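PDB 4L5R: interferon-activable protein 202 from Mus musculus, which binds double-stranded DNA without sequence specificity and restrains inflammation by preventing activation of the AIM2 inflammasome, probably by sequestering cytoplasmic DNA. Local coordinates for residues K8-H13 with K72-S77; V155-Q160 with I186-N191. One frame throughout, in Å; residues are numbered along the deposited sequence.

Interaction 1. Residues K8-H13 with K72-S77; sequences KGAVLH and KYFNSS. With nucleotides of chain C.
H13 lays its CB over one face of the Y73 ring, 3.8 Å from the ring centroid, and L12 sets its methyl CD1 over one face of the F74 ring, 4.1 Å from the centroid and offset toward the rim. At the edge of F74, near its plane, lies the carbonyl oxygen of A10. The imidazole of H13 runs almost parallel to the Y73 ring, planes 8° apart, yet is slid so far along that the rings barely overlap; H13 NE2 ends 3.6 Å from N75 CB. L12 CG anti to the backbone N (chi1 175°) and the turn at chi2 together bring CD1 over the F74 ring. An aromatic ring suits both Y73 and F74, giving a flat platform to an aliphatic group across the strands. V11, H13, Y73 and N75 line one face of the sheet, L12 and F74 the other; between these layers the backbones pair antiparallel, V11 N to N75 O nearly straight at 175° and H13 N bonding Y73 O at 2.8 Å. K72 and Y73 both face H13 in a G1 bulge, their amides converging weakly on H13 O. G9, with positive phi, turns the chain before the strand. K8 NZ bonds DT15 O2 of chain C at 3.0 Å. Strand 11-13 pairs antiparallel with strand 67-76 in the first OB fold; Y73 and N75 touch L80 of strand 79-82, and F74 pairs its backbone with E81.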
# COMPACT_ATOMS: atom_id res chain seq x y z
N LYS A 8 15.07 1.15 2.01
CA LYS A 8 16.30 0.56 2.54
C LYS A 8 16.25 -0.96 2.53
O LYS A 8 15.25 -1.56 2.94
CB LYS A 8 16.55 1.03 3.98
CG LYS A 8 16.82 2.52 4.13
CD LYS A 8 17.21 2.88 5.56
CE LYS A 8 16.04 2.71 6.53
NZ LYS A 8 16.44 1.95 7.75
N GLY A 9 17.33 -1.58 2.06
CA GLY A 9 17.45 -3.03 2.10
C GLY A 9 16.68 -3.80 1.05
O GLY A 9 16.65 -5.03 1.08
N ALA A 10 16.06 -3.10 0.11
CA ALA A 10 15.24 -3.77 -0.90
C ALA A 10 16.11 -4.58 -1.86
O ALA A 10 17.25 -4.21 -2.14
CB ALA A 10 14.37 -2.78 -1.65
N VAL A 11 15.55 -5.68 -2.34
CA VAL A 11 16.26 -6.60 -3.22
C VAL A 11 15.83 -6.47 -4.68
O VAL A 11 14.64 -6.58 -5.01
CB VAL A 11 16.03 -8.06 -2.79
CG1 VAL A 11 16.69 -9.01 -3.78
CG2 VAL A 11 16.56 -8.28 -1.38
N LEU A 12 16.81 -6.26 -5.55
CA LEU A 12 16.54 -6.16 -6.98
C LEU A 12 16.22 -7.52 -7.61
O LEU A 12 16.95 -8.49 -7.41
CB LEU A 12 17.75 -5.53 -7.69
CG LEU A 12 17.67 -5.48 -9.21
CD1 LEU A 12 16.54 -4.58 -9.67
CD2 LEU A 12 19.00 -5.04 -9.84
N HIS A 13 15.13 -7.59 -8.36
CA HIS A 13 14.78 -8.79 -9.11
C HIS A 13 14.86 -8.50 -10.61
O HIS A 13 14.04 -7.75 -11.16
CB HIS A 13 13.38 -9.30 -8.75
CG HIS A 13 13.31 -9.93 -7.39
ND1 HIS A 13 13.13 -11.28 -7.20
CD2 HIS A 13 13.37 -9.38 -6.15
CE1 HIS A 13 13.09 -11.54 -5.91
NE2 HIS A 13 13.24 -10.41 -5.25
N LYS A 72 13.40 -5.92 -13.25
CA LYS A 72 14.26 -4.93 -12.61
C LYS A 72 13.44 -4.07 -11.64
O LYS A 72 13.57 -2.85 -11.58
CB LYS A 72 15.00 -4.10 -13.66
CG LYS A 72 15.94 -4.92 -14.54
CD LYS A 72 16.59 -4.08 -15.63
CE LYS A 72 17.64 -3.14 -15.06
NZ LYS A 72 17.77 -1.88 -15.87
N TYR A 73 12.58 -4.75 -10.90
CA TYR A 73 11.83 -4.14 -9.81
C TYR A 73 12.49 -4.59 -8.51
O TYR A 73 13.33 -5.49 -8.51
CB TYR A 73 10.37 -4.62 -9.86
CG TYR A 73 10.22 -6.12 -9.64
CD1 TYR A 73 10.31 -7.00 -10.72
CD2 TYR A 73 10.00 -6.64 -8.37
CE1 TYR A 73 10.17 -8.38 -10.53
CE2 TYR A 73 9.86 -8.02 -8.17
CZ TYR A 73 9.95 -8.87 -9.25
OH TYR A 73 9.82 -10.23 -9.06
N PHE A 74 12.10 -3.98 -7.41
CA PHE A 74 12.68 -4.30 -6.12
C PHE A 74 11.65 -4.94 -5.22
O PHE A 74 10.44 -4.75 -5.39
CB PHE A 74 13.24 -3.04 -5.43
CG PHE A 74 14.42 -2.44 -6.14
CD1 PHE A 74 14.24 -1.61 -7.23
CD2 PHE A 74 15.71 -2.71 -5.70
CE1 PHE A 74 15.33 -1.05 -7.88
CE2 PHE A 74 16.81 -2.15 -6.35
CZ PHE A 74 16.62 -1.32 -7.44
N ASN A 75 12.13 -5.69 -4.24
CA ASN A 75 11.27 -6.35 -3.30
C ASN A 75 11.69 -5.93 -1.91
O ASN A 75 12.82 -6.20 -1.48
CB ASN A 75 11.35 -7.87 -3.45
CG ASN A 75 10.40 -8.60 -2.52
OD1 ASN A 75 10.28 -8.26 -1.34
ND2 ASN A 75 9.69 -9.59 -3.05
N SER A 76 10.80 -5.24 -1.22
CA SER A 76 11.10 -4.71 0.11
C SER A 76 10.22 -5.40 1.14
O SER A 76 9.06 -5.03 1.33
CB SER A 76 10.92 -3.19 0.14
OG SER A 76 11.16 -2.68 1.44
N SER A 77 10.77 -6.42 1.78
CA SER A 77 10.02 -7.24 2.73
C SER A 77 8.64 -7.64 2.20
O SER A 77 7.65 -7.58 2.93
CB SER A 77 9.90 -6.51 4.07
OG SER A 77 11.17 -6.12 4.56
P DC C 16 21.76 -2.38 7.04
OP1 DC C 16 21.32 -3.75 6.71
OP2 DC C 16 23.14 -2.11 7.50
O5' DC C 16 21.50 -1.45 5.77
C5' DC C 16 20.18 -1.19 5.37
C4' DC C 16 20.14 0.16 4.69
O4' DC C 16 20.49 1.20 5.62
C3' DC C 16 21.11 0.29 3.52
O3' DC C 16 20.30 0.40 2.37
C2' DC C 16 21.93 1.55 3.82
C1' DC C 16 21.09 2.25 4.89
N1 DC C 16 21.80 3.12 5.87
C2 DC C 16 21.57 4.51 5.83
O2 DC C 16 20.80 4.96 4.97
N3 DC C 16 22.20 5.31 6.72
C4 DC C 16 23.02 4.78 7.63
N4 DC C 16 23.61 5.61 8.49
C5 DC C 16 23.26 3.37 7.70
C6 DC C 16 22.63 2.59 6.81
P DT C 15 22.46 -1.41 13.51
OP1 DT C 15 22.69 -2.87 13.58
OP2 DT C 15 23.59 -0.47 13.69
O5' DT C 15 21.77 -1.05 12.11
C5' DT C 15 20.56 -1.68 11.71
C4' DT C 15 20.14 -1.12 10.37
O4' DT C 15 19.81 0.29 10.53
C3' DT C 15 21.24 -1.18 9.31
O3' DT C 15 20.74 -1.79 8.14
C2' DT C 15 21.62 0.28 9.04
C1' DT C 15 20.34 1.01 9.44
N1 DT C 15 20.58 2.43 9.84
C2 DT C 15 19.91 3.43 9.17
O2 DT C 15 19.12 3.23 8.27
N3 DT C 15 20.20 4.69 9.61
C4 DT C 15 21.07 5.05 10.62
O4 DT C 15 21.25 6.23 10.93
C5 DT C 15 21.74 3.96 11.28
C7 DT C 15 22.71 4.22 12.39
C6 DT C 15 21.47 2.71 10.86

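Interaction 2. Residues V155-Q160 with I186-N191; sequences VWDKEQ and ILHSGN. Unlike the reference sequence in segment 155-160: E159 (reference Lys). With nucleotides of chain B.
The parallel pairing of strands 151-156 and 186-188, in the second OB fold of this HIN domain, brings V155 beside H188. V155 N bonds L187 O at 2.8 Å, and S189 N returns a bond to V155 O. V155 CG1, anti to the backbone N (chi1 176°), lies obliquely above the rim of the H188 ring, 3.6 Å from H188 CD2, the branch at CB letting one methyl meet the imidazole. D157 OD2 approaches the ring's edge in plane, 3.2 Å from H188 NE2, with the carboxylate turned 79° to the ring. H188 ND1 bonds S189 O on a lone pair in the carbonyl plane, which fixes the ring's rotation. A leucine in place of H188 would probably leave S189 O without this donor and D157 without its imidazole neighbour. Further along this OB fold, the 186-191 segment runs on to the DNA backbone, with D157 and K158 alongside it. The short side chain of S189 points across to 155-160, S189 OG accepting the bond from D157 N at 2.8 Å. K158, extended beyond CG, reaches across to 186-191, where NZ bonds N191 O from above the carbonyl plane, with S193 O as a second acceptor. G190 suits its place because a CB would crowd the phosphate of DG6 of chain B. N191 holds two phosphates at once: N191 N bonds OP2 of DG6 of chain B at 2.8 Å, and N191 ND2 bonds OP1 of DT5 of chain B at 2.9 Å.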
# COMPACT_ATOMS: atom_id res chain seq x y z
N VAL A 155 -2.34 7.20 13.79
CA VAL A 155 -1.65 8.49 13.84
C VAL A 155 -1.11 8.88 12.47
O VAL A 155 -0.21 8.22 11.93
CB VAL A 155 -0.51 8.47 14.88
CG1 VAL A 155 0.28 9.79 14.86
CG2 VAL A 155 -1.08 8.22 16.30
N TRP A 156 -1.68 9.95 11.91
CA TRP A 156 -1.22 10.53 10.65
C TRP A 156 -0.40 11.78 10.98
O TRP A 156 -0.94 12.79 11.48
CB TRP A 156 -2.42 10.85 9.75
CG TRP A 156 -2.12 11.62 8.50
CD1 TRP A 156 -2.21 12.98 8.33
CD2 TRP A 156 -1.69 11.09 7.23
NE1 TRP A 156 -1.87 13.32 7.04
CE2 TRP A 156 -1.54 12.18 6.35
CE3 TRP A 156 -1.41 9.80 6.76
CZ2 TRP A 156 -1.13 12.02 5.03
CZ3 TRP A 156 -0.99 9.64 5.44
CH2 TRP A 156 -0.86 10.74 4.59
N ASP A 157 0.90 11.68 10.71
CA ASP A 157 1.92 12.60 11.22
C ASP A 157 2.41 13.55 10.13
O ASP A 157 3.17 14.47 10.41
CB ASP A 157 3.12 11.78 11.69
CG ASP A 157 3.54 12.12 13.10
OD1 ASP A 157 2.70 12.66 13.85
OD2 ASP A 157 4.71 11.85 13.45
N LYS A 158 2.01 13.29 8.89
CA LYS A 158 2.44 14.13 7.78
C LYS A 158 1.82 15.52 7.95
O LYS A 158 0.63 15.64 8.24
CB LYS A 158 2.04 13.51 6.44
CG LYS A 158 2.80 12.21 6.10
CD LYS A 158 2.40 11.68 4.71
CE LYS A 158 3.34 10.58 4.24
NZ LYS A 158 3.04 10.10 2.82
N GLU A 159 2.64 16.55 7.79
CA GLU A 159 2.14 17.92 7.83
C GLU A 159 1.38 18.16 6.54
O GLU A 159 1.93 18.67 5.56
CB GLU A 159 3.28 18.92 7.98
N GLN A 160 0.11 17.76 6.55
CA GLN A 160 -0.78 17.90 5.41
C GLN A 160 -2.12 17.29 5.78
O GLN A 160 -2.19 16.16 6.27
CB GLN A 160 -0.18 17.23 4.16
CG GLN A 160 -0.78 15.89 3.79
CD GLN A 160 -0.25 15.38 2.46
OE1 GLN A 160 0.85 14.83 2.39
NE2 GLN A 160 -1.03 15.59 1.40
N ILE A 186 -0.25 0.97 17.95
CA ILE A 186 -0.95 1.93 17.13
C ILE A 186 -0.48 1.76 15.69
O ILE A 186 0.50 1.07 15.44
CB ILE A 186 -0.63 3.39 17.53
CG1 ILE A 186 0.86 3.66 17.32
CG2 ILE A 186 -1.05 3.67 18.99
CD1 ILE A 186 1.26 5.12 17.57
N LEU A 187 -1.18 2.39 14.76
CA LEU A 187 -0.71 2.45 13.39
C LEU A 187 -0.26 3.88 13.12
O LEU A 187 -1.02 4.82 13.34
CB LEU A 187 -1.84 2.09 12.44
CG LEU A 187 -2.46 0.73 12.70
CD1 LEU A 187 -3.58 0.49 11.70
CD2 LEU A 187 -1.36 -0.34 12.61
N HIS A 188 0.98 4.04 12.67
CA HIS A 188 1.59 5.36 12.51
C HIS A 188 2.00 5.56 11.05
O HIS A 188 2.47 4.63 10.39
CB HIS A 188 2.82 5.48 13.43
CG HIS A 188 3.32 6.88 13.61
ND1 HIS A 188 4.06 7.55 12.66
CD2 HIS A 188 3.19 7.74 14.66
CE1 HIS A 188 4.36 8.76 13.11
NE2 HIS A 188 3.84 8.90 14.31
N SER A 189 1.82 6.77 10.53
CA SER A 189 2.17 7.02 9.15
C SER A 189 3.68 6.93 8.95
O SER A 189 4.46 7.11 9.90
CB SER A 189 1.67 8.40 8.71
OG SER A 189 2.18 9.41 9.56
N GLY A 190 4.09 6.66 7.71
CA GLY A 190 5.49 6.67 7.30
C GLY A 190 5.61 7.44 5.99
O GLY A 190 4.63 8.00 5.50
N ASN A 191 6.80 7.48 5.41
CA ASN A 191 6.98 8.36 4.25
C ASN A 191 6.00 8.06 3.12
O ASN A 191 5.55 8.99 2.45
CB ASN A 191 8.43 8.44 3.78
CG ASN A 191 8.93 7.14 3.24
OD1 ASN A 191 8.40 6.07 3.57
ND2 ASN A 191 9.96 7.20 2.40
P DG B 6 9.79 5.15 6.81
OP1 DG B 6 9.31 3.90 6.16
OP2 DG B 6 8.99 6.39 6.73
O5' DG B 6 10.05 4.83 8.35
C5' DG B 6 10.72 3.62 8.71
C4' DG B 6 11.06 3.64 10.19
O4' DG B 6 12.23 4.48 10.40
C3' DG B 6 9.94 4.20 11.07
O3' DG B 6 9.69 3.34 12.19
C2' DG B 6 10.53 5.50 11.58
C1' DG B 6 11.99 5.05 11.66
N9 DG B 6 12.90 6.11 12.06
C8 DG B 6 12.92 7.43 11.68
N7 DG B 6 13.86 8.13 12.28
C5 DG B 6 14.47 7.21 13.12
C6 DG B 6 15.55 7.37 14.02
O6 DG B 6 16.20 8.39 14.26
N1 DG B 6 15.85 6.17 14.67
C2 DG B 6 15.19 4.98 14.48
N2 DG B 6 15.60 3.91 15.18
N3 DG B 6 14.19 4.82 13.63
C4 DG B 6 13.89 5.97 12.99
P DT B 5 12.31 10.04 3.50
OP1 DT B 5 11.59 9.58 2.28
OP2 DT B 5 11.84 11.25 4.22
O5' DT B 5 12.36 8.86 4.58
C5' DT B 5 12.98 7.63 4.26
C4' DT B 5 13.10 6.77 5.50
O4' DT B 5 14.18 7.23 6.34
C3' DT B 5 11.85 6.75 6.39
O3' DT B 5 11.26 5.45 6.23
C2' DT B 5 12.37 7.01 7.80
C1' DT B 5 13.87 6.79 7.64
N1 DT B 5 14.73 7.52 8.63
C2 DT B 5 15.62 6.77 9.37
O2 DT B 5 15.74 5.56 9.26
N3 DT B 5 16.37 7.50 10.24
C4 DT B 5 16.34 8.86 10.48
O4 DT B 5 17.07 9.39 11.32
C5 DT B 5 15.39 9.58 9.67
C7 DT B 5 15.25 11.07 9.81
C6 DT B 5 14.64 8.89 8.79

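Overall arrangement
From the N terminus, the chain first lays down residues 8-13, then runs through strands 17-30, 35-43 and 48-53 before 72-77 pairs with 8-13, so interaction 1 closes a loop of 58 residues. Strands 79-82 and 87-90 and then helices 101-108 and 113-116 lead to the second sheet. Interaction 2 closes a shorter loop of 25 residues between 155-160 and 186-191. The two loops follow in series, neither nesting nor crossing. Interaction 1 ties an antiparallel strand to the first sheet; interaction 2 joins parallel strands in the second. Their centres lie about 24 Å apart, and they meet different DNA strands, chain C at interaction 1 and chain B at interaction 2.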